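Local atomic coordinates of peroxisomal acyl-CoA oxidase 1A (Solanum lycopersicum, PDB entry 2FON), a protein that probably catalyses the FAD-dependent oxidation of acyl-CoA to trans-2-enoyl-CoA, the first step of peroxisomal fatty-acid beta-oxidation. Residues E29-F35 / R616-L622; G66-E70 / D630-G634; S312-S316 / S359-R364; A397-L402 / L449-V453. All blocks are in the same frame, centred on the assembly; numbering follows the deposited sequence.

How the contacts relate
From the N terminus, residues 29-35 open contact 1 and residues 66-70 open contact 2. Their partners come near the C terminus. Contact 3 then closes a short loop between helices 297-328 and 347-380. Contact 4 follows in series, closing another between helices 389-417 and 446-462. Both short loops lie within the two long ones. Residues 616-622 close contact 1 before residues 630-634 close contact 2, so the long loops cross. Contacts 1 and 2 thus bind the N-terminal region to the C-terminal part, and contacts 3 and 4 pack helices of the C-alpha1 domain. Leu622 of contact 1 probably hydrogen-bonds Tyr361 of contact 3, and Tyr632 of contact 2 packs on Leu313.

Contact 1: E29-F35 / R616-L622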
# COMPACT_ATOMS: atom_id res chain seq x y z
N GLU B 29 5.16 -30.23 -2.52
CA GLU B 29 4.14 -29.34 -3.11
C GLU B 29 4.15 -29.38 -4.62
O GLU B 29 3.09 -29.33 -5.22
CB GLU B 29 4.31 -27.87 -2.66
CG GLU B 29 3.87 -27.56 -1.21
CD GLU B 29 2.37 -27.69 -0.96
OE1 GLU B 29 1.56 -27.59 -1.91
OE2 GLU B 29 1.99 -27.91 0.20
N ARG B 30 5.33 -29.44 -5.21
CA ARG B 30 5.47 -29.64 -6.67
C ARG B 30 4.87 -30.97 -7.18
O ARG B 30 4.10 -30.95 -8.16
CB ARG B 30 6.94 -29.46 -7.14
CG ARG B 30 7.35 -27.93 -7.27
CD ARG B 30 8.82 -27.63 -7.42
NE ARG B 30 9.07 -26.19 -7.53
CZ ARG B 30 9.72 -25.45 -6.63
NH1 ARG B 30 10.20 -25.97 -5.50
NH2 ARG B 30 9.90 -24.16 -6.84
N LYS B 31 5.16 -32.09 -6.50
CA LYS B 31 4.61 -33.40 -6.86
C LYS B 31 3.09 -33.34 -7.04
O LYS B 31 2.55 -33.85 -8.06
CB LYS B 31 4.98 -34.47 -5.84
CG LYS B 31 6.27 -35.21 -6.16
CD LYS B 31 6.91 -35.74 -4.88
CE LYS B 31 8.44 -35.53 -4.92
NZ LYS B 31 9.25 -36.60 -4.22
N LYS B 32 2.42 -32.69 -6.09
CA LYS B 32 0.95 -32.60 -6.04
C LYS B 32 0.29 -31.99 -7.27
O LYS B 32 -0.94 -31.86 -7.32
CB LYS B 32 0.50 -31.75 -4.85
CG LYS B 32 0.74 -32.28 -3.49
CD LYS B 32 -0.10 -31.44 -2.56
CE LYS B 32 0.60 -31.23 -1.23
NZ LYS B 32 -0.10 -30.23 -0.40
N ALA B 33 1.10 -31.57 -8.25
CA ALA B 33 0.59 -30.81 -9.40
C ALA B 33 -0.19 -31.77 -10.25
O ALA B 33 0.20 -32.94 -10.34
CB ALA B 33 1.73 -30.21 -10.21
N GLY B 34 -1.28 -31.27 -10.85
CA GLY B 34 -2.18 -32.04 -11.67
C GLY B 34 -2.27 -31.41 -13.04
O GLY B 34 -3.38 -31.23 -13.58
N PHE B 35 -1.09 -31.05 -13.59
CA PHE B 35 -0.94 -30.49 -14.93
C PHE B 35 0.54 -30.44 -15.29
O PHE B 35 1.40 -30.67 -14.45
CB PHE B 35 -1.59 -29.09 -15.06
CG PHE B 35 -0.84 -27.97 -14.35
CD1 PHE B 35 -1.16 -27.61 -13.07
CD2 PHE B 35 0.19 -27.29 -14.98
CE1 PHE B 35 -0.47 -26.56 -12.42
CE2 PHE B 35 0.88 -26.27 -14.34
CZ PHE B 35 0.54 -25.90 -13.06
N ARG B 616 -5.72 -25.00 -4.59
CA ARG B 616 -4.78 -25.46 -3.55
C ARG B 616 -3.66 -26.42 -3.96
O ARG B 616 -2.47 -26.10 -3.83
CB ARG B 616 -5.51 -26.03 -2.32
CG ARG B 616 -4.57 -26.62 -1.31
CD ARG B 616 -3.49 -25.63 -0.90
NE ARG B 616 -2.57 -26.16 0.11
CZ ARG B 616 -1.34 -26.66 -0.11
NH1 ARG B 616 -0.84 -26.72 -1.33
NH2 ARG B 616 -0.60 -27.08 0.92
N PRO B 617 -3.99 -27.60 -4.46
CA PRO B 617 -2.87 -28.44 -4.77
C PRO B 617 -1.96 -27.87 -5.81
O PRO B 617 -0.86 -28.30 -5.91
CB PRO B 617 -3.51 -29.71 -5.35
CG PRO B 617 -4.95 -29.70 -4.86
CD PRO B 617 -5.29 -28.24 -4.76
N ASN B 618 -2.40 -26.92 -6.60
CA ASN B 618 -1.61 -26.48 -7.77
C ASN B 618 -0.90 -25.15 -7.67
O ASN B 618 -0.05 -24.83 -8.51
CB ASN B 618 -2.47 -26.48 -9.06
CG ASN B 618 -3.06 -27.84 -9.37
OD1 ASN B 618 -2.50 -28.64 -10.14
ND2 ASN B 618 -4.18 -28.12 -8.73
N ALA B 619 -1.26 -24.35 -6.67
CA ALA B 619 -0.69 -22.99 -6.50
C ALA B 619 0.82 -22.89 -6.72
O ALA B 619 1.27 -22.03 -7.46
CB ALA B 619 -1.06 -22.42 -5.16
N VAL B 620 1.59 -23.78 -6.12
CA VAL B 620 3.03 -23.69 -6.26
C VAL B 620 3.50 -24.05 -7.68
O VAL B 620 4.49 -23.49 -8.20
CB VAL B 620 3.75 -24.51 -5.18
CG1 VAL B 620 5.18 -24.62 -5.51
CG2 VAL B 620 3.61 -23.83 -3.78
N SER B 621 2.80 -24.97 -8.32
CA SER B 621 3.19 -25.34 -9.65
C SER B 621 2.83 -24.21 -10.57
O SER B 621 3.64 -23.88 -11.45
CB SER B 621 2.56 -26.66 -10.09
OG SER B 621 2.71 -27.61 -9.05
N LEU B 622 1.67 -23.59 -10.37
CA LEU B 622 1.26 -22.47 -11.25
C LEU B 622 2.11 -21.24 -11.16
O LEU B 622 2.02 -20.40 -12.01
CB LEU B 622 -0.17 -22.03 -11.00
CG LEU B 622 -1.29 -23.00 -11.32
CD1 LEU B 622 -2.59 -22.65 -10.56
CD2 LEU B 622 -1.51 -23.03 -12.81
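Glu29 and Arg616 form an end-on, two-nitrogen salt bridge, the centre of a network that also takes in Lys32. Arg616 NH1 lies 2.6 Å from Glu29 OE1, and Arg616 NH2 lies 2.8 Å from Glu29 OE2. Both oxygens are met on the syn side, somewhat out of the carboxylate plane, and the carboxylate and guanidinium planes are 26° apart. A bend at chi2 (-67°) turns the Glu29 carboxylate to the guanidinium. Lys32 NZ donates to Glu29 OE2 from above the carboxylate plane, on the opposite face from Arg616 NH2. Without this carboxylate, as with an alanine here, Arg616 and Lys32 would probably face each other with no shared anion. Asp345 gives Arg616 a second acid, and Gln342 also binds Glu29. Val620 packs against Glu29 CB beside the network. The contact joins the N-terminal helix 27-31 and the loop after it to the turn after helix 598-615 and the start of helix 619-624. At the far end Phe35 lies beside Asn618, Ser621 and Leu622. Its CZ is 3.5 Å from Leu622 CD2. Asn618 OD1 lies at the edge of the ring, 3.4 Å from Phe35 CD1, and accepts a hydrogen bond from Gly34 N at 3.0 Å.

Contact 2: G66-E70 / D630-G634; sequences GFSKE and DHYLG
His631 and Lys69 reach past each other, each to the other segment's backbone. His631 NE2 donates to Phe67 O at 2.8 Å, with an N-H...O angle of 156°. The oxygen lies in the ring plane, at the ring edge, but the nitrogen stands above the carbonyl plane of Phe67. Lys69 NZ donates to His631 O at 2.7 Å and more weakly to Tyr632 O at 3.2 Å. Both are carbonyls near the C-terminal end of helix 630-633, where the helix dipole would probably favour a positive charge. The lysine chain bends at chi3 (-69°) and again at chi4, which brings its ammonium group over to them. Along the way Lys69 CG passes 4.0 Å from His631 NE2. The loop between helices 48-62 and 77-97 presents Phe67 and Lys69, contains an ST turn and is joined here to the C-terminal part of the chain. In that turn Ser68 OG accepts from Glu70 N at 2.9 Å. On the helix side, Gly634 N bonds to Asp630 O and closes the helix's single turn, and the positive phi of Gly634 ends the helix. Asp113 forms a salt bridge with Lys69 NZ. Arg317 of helix 297-328 donates to Tyr632 O.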
# COMPACT_ATOMS: atom_id res chain seq x y z
N GLY B 66 28.47 -9.66 -13.26
CA GLY B 66 28.27 -8.23 -13.51
C GLY B 66 26.84 -7.73 -13.48
O GLY B 66 26.62 -6.54 -13.54
N PHE B 67 25.85 -8.62 -13.39
CA PHE B 67 24.47 -8.19 -13.15
C PHE B 67 23.94 -8.51 -11.77
O PHE B 67 22.73 -8.44 -11.56
CB PHE B 67 23.55 -8.85 -14.17
CG PHE B 67 23.79 -8.41 -15.56
CD1 PHE B 67 24.01 -9.36 -16.57
CD2 PHE B 67 23.82 -7.04 -15.88
CE1 PHE B 67 24.25 -8.97 -17.89
CE2 PHE B 67 24.06 -6.62 -17.21
CZ PHE B 67 24.26 -7.62 -18.22
N SER B 68 24.81 -8.87 -10.83
CA SER B 68 24.40 -9.14 -9.47
C SER B 68 23.67 -7.96 -8.81
O SER B 68 24.04 -6.79 -8.98
CB SER B 68 25.63 -9.51 -8.64
OG SER B 68 25.40 -9.32 -7.26
N LYS B 69 22.64 -8.24 -8.03
CA LYS B 69 21.95 -7.20 -7.29
C LYS B 69 22.41 -7.25 -5.86
O LYS B 69 21.85 -6.60 -5.01
CB LYS B 69 20.43 -7.37 -7.37
CG LYS B 69 19.94 -7.45 -8.80
CD LYS B 69 18.44 -7.21 -8.99
CE LYS B 69 17.53 -8.34 -8.41
NZ LYS B 69 16.57 -8.86 -9.46
N GLU B 70 23.44 -8.02 -5.59
CA GLU B 70 23.87 -8.19 -4.20
C GLU B 70 24.23 -6.82 -3.69
O GLU B 70 24.79 -6.02 -4.44
CB GLU B 70 25.07 -9.14 -4.08
CG GLU B 70 25.45 -9.52 -2.63
CD GLU B 70 24.31 -10.23 -1.85
OE1 GLU B 70 23.33 -10.68 -2.50
OE2 GLU B 70 24.39 -10.33 -0.60
N ASP B 630 15.88 -17.04 -9.20
CA ASP B 630 16.13 -16.42 -7.93
C ASP B 630 16.79 -15.02 -8.09
O ASP B 630 16.47 -14.11 -7.35
CB ASP B 630 16.98 -17.36 -7.08
CG ASP B 630 16.15 -18.47 -6.45
OD1 ASP B 630 14.92 -18.55 -6.70
OD2 ASP B 630 16.72 -19.30 -5.70
N HIS B 631 17.68 -14.86 -9.05
CA HIS B 631 18.28 -13.61 -9.26
C HIS B 631 17.17 -12.57 -9.55
O HIS B 631 17.17 -11.46 -9.02
CB HIS B 631 19.25 -13.71 -10.41
CG HIS B 631 19.82 -12.40 -10.82
ND1 HIS B 631 19.16 -11.52 -11.66
CD2 HIS B 631 21.00 -11.80 -10.49
CE1 HIS B 631 19.91 -10.44 -11.83
NE2 HIS B 631 21.02 -10.58 -11.13
N TYR B 632 16.19 -12.96 -10.36
CA TYR B 632 15.24 -12.00 -10.83
C TYR B 632 14.29 -11.74 -9.74
O TYR B 632 13.92 -10.58 -9.51
CB TYR B 632 14.53 -12.49 -12.05
CG TYR B 632 13.57 -11.48 -12.62
CD1 TYR B 632 13.95 -10.16 -12.89
CD2 TYR B 632 12.25 -11.83 -12.85
CE1 TYR B 632 13.08 -9.27 -13.39
CE2 TYR B 632 11.36 -10.91 -13.34
CZ TYR B 632 11.77 -9.65 -13.58
OH TYR B 632 10.84 -8.81 -14.10
N LEU B 633 13.89 -12.78 -9.04
CA LEU B 633 12.97 -12.62 -7.94
C LEU B 633 13.51 -11.88 -6.68
O LEU B 633 12.72 -11.17 -6.03
CB LEU B 633 12.42 -13.98 -7.60
CG LEU B 633 10.90 -14.06 -7.42
CD1 LEU B 633 10.06 -13.24 -8.45
CD2 LEU B 633 10.61 -15.52 -7.55
N GLY B 634 14.82 -12.02 -6.38
CA GLY B 634 15.54 -11.49 -5.18
C GLY B 634 14.74 -11.47 -3.88
O GLY B 634 14.59 -10.42 -3.24

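Contact 3: S312-S316 / S359-R364; sequences SLAMS and SAYAFR
Ser312 and Met315 face Ala360, Phe363 and Arg364 across an antiparallel helix pair in the C-alpha1 domain. The segments belong to helices 297-328 and 347-380. Their local axes come within 8.7 Å at an angle of 165°. Small residues make this close packing possible. The CA atoms of Ser312 and Ala360 are 5.0 Å apart, and the Ser312 CB sits over the backbone between Phe363 and Arg364. Met315 leaves its helix with CG anti to the backbone N (chi1 180°). Its chain then bends at chi2 and chi3, which curls it along the neighbouring helix. CG rests 3.8 Å from Ala360 CB. The methyl CE goes further and touches both Ser359 CB, at 4.0 Å, and Phe363 CE1, at 4.1 Å. Ser359 CB also lies over one face of the Phe363 ring, offset toward its rim. The ring continues outward to Thr403, Ala406 and Thr407 of helix 389-417, so the methionine and phenylalanine link three helices. Arg364 takes the other flank. A bend at chi2 turns its long chain across Ser312. Trp44 of helix 37-45 forms a cation-pi pair with it. Trp44 would probably lose its cation, and Ser312 its one hydrogen bond between the two segments, if an alanine stood in place of Arg364. Ser312 OG also bonds to Ala309 O in its own helix. Arg364 NH1 donates to Ser312 OG at 3.1 Å, with the oxygen tilted 26° from the guanidinium plane.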
# COMPACT_ATOMS: atom_id res chain seq x y z
N SER B 312 0.93 -7.59 -15.36
CA SER B 312 1.00 -8.99 -15.16
C SER B 312 2.41 -9.36 -14.70
O SER B 312 2.57 -10.32 -13.96
CB SER B 312 0.59 -9.75 -16.44
OG SER B 312 1.63 -9.89 -17.38
N LEU B 313 3.43 -8.62 -15.11
CA LEU B 313 4.74 -9.03 -14.68
C LEU B 313 4.91 -8.80 -13.16
O LEU B 313 5.06 -9.75 -12.41
CB LEU B 313 5.85 -8.45 -15.57
CG LEU B 313 7.30 -8.56 -15.07
CD1 LEU B 313 7.85 -9.92 -15.29
CD2 LEU B 313 8.24 -7.45 -15.65
N ALA B 314 4.83 -7.57 -12.68
CA ALA B 314 4.79 -7.33 -11.21
C ALA B 314 3.75 -8.23 -10.42
O ALA B 314 4.08 -8.82 -9.41
CB ALA B 314 4.59 -5.83 -10.92
N MET B 315 2.50 -8.35 -10.84
CA MET B 315 1.61 -9.16 -10.06
C MET B 315 2.19 -10.59 -9.94
O MET B 315 2.21 -11.18 -8.85
CB MET B 315 0.24 -9.17 -10.71
CG MET B 315 -0.81 -9.99 -10.02
SD MET B 315 -1.34 -9.06 -8.57
CE MET B 315 -2.75 -8.13 -9.16
N SER B 316 2.65 -11.15 -11.06
CA SER B 316 3.21 -12.48 -11.05
C SER B 316 4.43 -12.52 -10.12
O SER B 316 4.51 -13.45 -9.31
CB SER B 316 3.56 -12.95 -12.47
OG SER B 316 4.88 -12.55 -12.87
N SER B 359 -5.64 -13.14 -10.89
CA SER B 359 -5.47 -11.86 -11.60
C SER B 359 -4.22 -11.82 -12.53
O SER B 359 -4.25 -11.20 -13.59
CB SER B 359 -5.42 -10.69 -10.63
OG SER B 359 -6.66 -10.46 -9.98
N ALA B 360 -3.14 -12.48 -12.14
CA ALA B 360 -1.92 -12.46 -12.94
C ALA B 360 -2.16 -13.19 -14.25
O ALA B 360 -1.70 -12.74 -15.32
CB ALA B 360 -0.79 -13.11 -12.20
N TYR B 361 -2.88 -14.33 -14.18
CA TYR B 361 -3.24 -15.01 -15.44
C TYR B 361 -4.29 -14.16 -16.21
O TYR B 361 -4.15 -13.97 -17.42
CB TYR B 361 -3.65 -16.44 -15.18
CG TYR B 361 -2.51 -17.43 -14.95
CD1 TYR B 361 -1.87 -17.53 -13.73
CD2 TYR B 361 -2.10 -18.29 -15.96
CE1 TYR B 361 -0.81 -18.43 -13.52
CE2 TYR B 361 -1.05 -19.23 -15.77
CZ TYR B 361 -0.42 -19.29 -14.53
OH TYR B 361 0.60 -20.21 -14.35
N ALA B 362 -5.28 -13.58 -15.53
CA ALA B 362 -6.26 -12.75 -16.27
C ALA B 362 -5.58 -11.60 -17.00
O ALA B 362 -5.76 -11.48 -18.21
CB ALA B 362 -7.41 -12.26 -15.38
N PHE B 363 -4.81 -10.78 -16.28
CA PHE B 363 -4.06 -9.66 -16.87
C PHE B 363 -3.03 -10.18 -17.88
O PHE B 363 -2.78 -9.55 -18.88
CB PHE B 363 -3.36 -8.80 -15.80
CG PHE B 363 -4.30 -8.20 -14.74
CD1 PHE B 363 -3.77 -7.57 -13.62
CD2 PHE B 363 -5.67 -8.25 -14.88
CE1 PHE B 363 -4.64 -7.03 -12.63
CE2 PHE B 363 -6.53 -7.72 -13.95
CZ PHE B 363 -6.03 -7.12 -12.81
N ARG B 364 -2.48 -11.37 -17.67
CA ARG B 364 -1.66 -11.91 -18.76
C ARG B 364 -2.38 -12.02 -20.09
O ARG B 364 -1.79 -11.76 -21.14
CB ARG B 364 -1.03 -13.26 -18.47
CG ARG B 364 0.12 -13.49 -19.39
CD ARG B 364 1.18 -12.50 -19.18
NE ARG B 364 2.41 -12.89 -19.84
CZ ARG B 364 3.64 -12.60 -19.39
NH1 ARG B 364 3.79 -11.95 -18.25
NH2 ARG B 364 4.72 -13.00 -20.06

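Contact 4: A397-L402 / L449-V453; sequences AGLKSL and LQLQV
Ala397 and Gly398 lie opposite Leu449 and Gln450 where two helices of the C-alpha1 domain cross. Helices 389-417 and 446-462 run roughly antiparallel here. Their local axes approach to 8.5 Å at an angle of 142°. The nearest CA pair is Ala397 with Leu449, 5.5 Å apart. Gly398 has no side chain at the crossing, which lets Val453 CG2 lie on its backbone, 3.4 Å from Gly398 CA. A CB at Gly398 would probably crowd that methyl. Ala397 CB is held between two branched side chains. Leu449 CD2 comes to 3.8 Å from it, and Val453 CG2 to 4.1 Å. The other methyl of Leu449, CD1, meets Lys400 CD at 4.0 Å, where the two side chains cross at about a right angle. Gln450 has CG anti to its carbonyl carbon (chi1 -61°). A bend at chi2 then sends its amide across to the first helix. There NE2 lies near Gly398 O, but the angle is too poor for a hydrogen bond. Its CG and NE2 lie against the side chain of Ser401, whose OG bonds to Asn446 O. Leu451, next after Gln450, takes no part in this contact and touches the FAD. Lys400 NZ is held by Gly444 O, Ala439 O and Asn446 OD1, close to Glu443, the predicted proton acceptor. With no hydrogen bond between the two segments, their union rests on apolar contact and close fit. The ammonium group of Lys400 instead bonds to the 439-446 segment that holds Glu443, consistent with the contact bordering the active site.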
# COMPACT_ATOMS: atom_id res chain seq x y z
N ALA B 397 -7.51 2.79 -22.06
CA ALA B 397 -7.36 3.63 -20.84
C ALA B 397 -7.84 2.86 -19.61
O ALA B 397 -7.16 2.81 -18.57
CB ALA B 397 -8.12 4.94 -20.97
N GLY B 398 -9.00 2.23 -19.77
CA GLY B 398 -9.69 1.50 -18.74
C GLY B 398 -8.90 0.33 -18.27
O GLY B 398 -8.80 0.11 -17.06
N LEU B 399 -8.33 -0.40 -19.22
CA LEU B 399 -7.51 -1.53 -18.86
C LEU B 399 -6.20 -1.18 -18.14
O LEU B 399 -5.77 -1.91 -17.19
CB LEU B 399 -7.24 -2.39 -20.08
CG LEU B 399 -8.48 -3.18 -20.47
CD1 LEU B 399 -8.18 -4.12 -21.57
CD2 LEU B 399 -9.03 -3.96 -19.30
N LYS B 400 -5.55 -0.10 -18.57
CA LYS B 400 -4.32 0.34 -17.89
C LYS B 400 -4.66 0.66 -16.45
O LYS B 400 -4.00 0.21 -15.51
CB LYS B 400 -3.75 1.60 -18.58
CG LYS B 400 -2.38 2.12 -18.14
CD LYS B 400 -2.50 2.83 -16.81
CE LYS B 400 -1.39 3.88 -16.56
NZ LYS B 400 -1.62 4.60 -15.23
N SER B 401 -5.72 1.46 -16.27
CA SER B 401 -6.16 1.85 -14.92
C SER B 401 -6.51 0.65 -14.05
O SER B 401 -6.04 0.52 -12.94
CB SER B 401 -7.41 2.70 -15.06
OG SER B 401 -7.70 3.27 -13.82
N LEU B 402 -7.36 -0.22 -14.59
CA LEU B 402 -7.84 -1.33 -13.84
C LEU B 402 -6.67 -2.13 -13.34
O LEU B 402 -6.57 -2.39 -12.11
CB LEU B 402 -8.67 -2.23 -14.69
CG LEU B 402 -9.41 -3.12 -13.72
CD1 LEU B 402 -10.44 -2.27 -12.99
CD2 LEU B 402 -10.04 -4.25 -14.46
N LEU B 449 -7.95 8.46 -16.04
CA LEU B 449 -8.26 7.62 -17.15
C LEU B 449 -9.65 7.02 -17.01
O LEU B 449 -10.34 6.79 -18.02
CB LEU B 449 -7.23 6.54 -17.31
CG LEU B 449 -5.88 7.05 -17.78
CD1 LEU B 449 -4.94 5.89 -17.70
CD2 LEU B 449 -6.00 7.53 -19.15
N GLN B 450 -10.09 6.72 -15.79
CA GLN B 450 -11.41 6.10 -15.75
C GLN B 450 -12.53 7.10 -15.94
O GLN B 450 -13.61 6.70 -16.29
CB GLN B 450 -11.61 5.15 -14.58
CG GLN B 450 -10.63 3.99 -14.62
CD GLN B 450 -11.26 2.67 -15.02
OE1 GLN B 450 -12.42 2.63 -15.40
NE2 GLN B 450 -10.48 1.58 -14.96
N LEU B 451 -12.28 8.40 -15.79
CA LEU B 451 -13.34 9.32 -16.15
C LEU B 451 -13.42 9.37 -17.66
O LEU B 451 -14.50 9.48 -18.21
CB LEU B 451 -13.13 10.69 -15.56
CG LEU B 451 -13.22 10.90 -14.02
CD1 LEU B 451 -12.49 12.18 -13.62
CD2 LEU B 451 -14.64 10.98 -13.56
N GLN B 452 -12.28 9.25 -18.36
CA GLN B 452 -12.33 9.10 -19.83
C GLN B 452 -13.15 7.91 -20.24
O GLN B 452 -13.97 8.02 -21.15
CB GLN B 452 -10.96 8.98 -20.44
CG GLN B 452 -10.44 10.30 -20.82
CD GLN B 452 -8.97 10.45 -20.54
OE1 GLN B 452 -8.14 9.66 -21.00
NE2 GLN B 452 -8.63 11.47 -19.77
N VAL B 453 -12.94 6.76 -19.60
CA VAL B 453 -13.74 5.59 -19.94
C VAL B 453 -15.24 5.89 -19.79
O VAL B 453 -16.00 5.70 -20.71
CB VAL B 453 -13.27 4.31 -19.19
CG1 VAL B 453 -14.22 3.16 -19.49
CG2 VAL B 453 -11.81 3.95 -19.60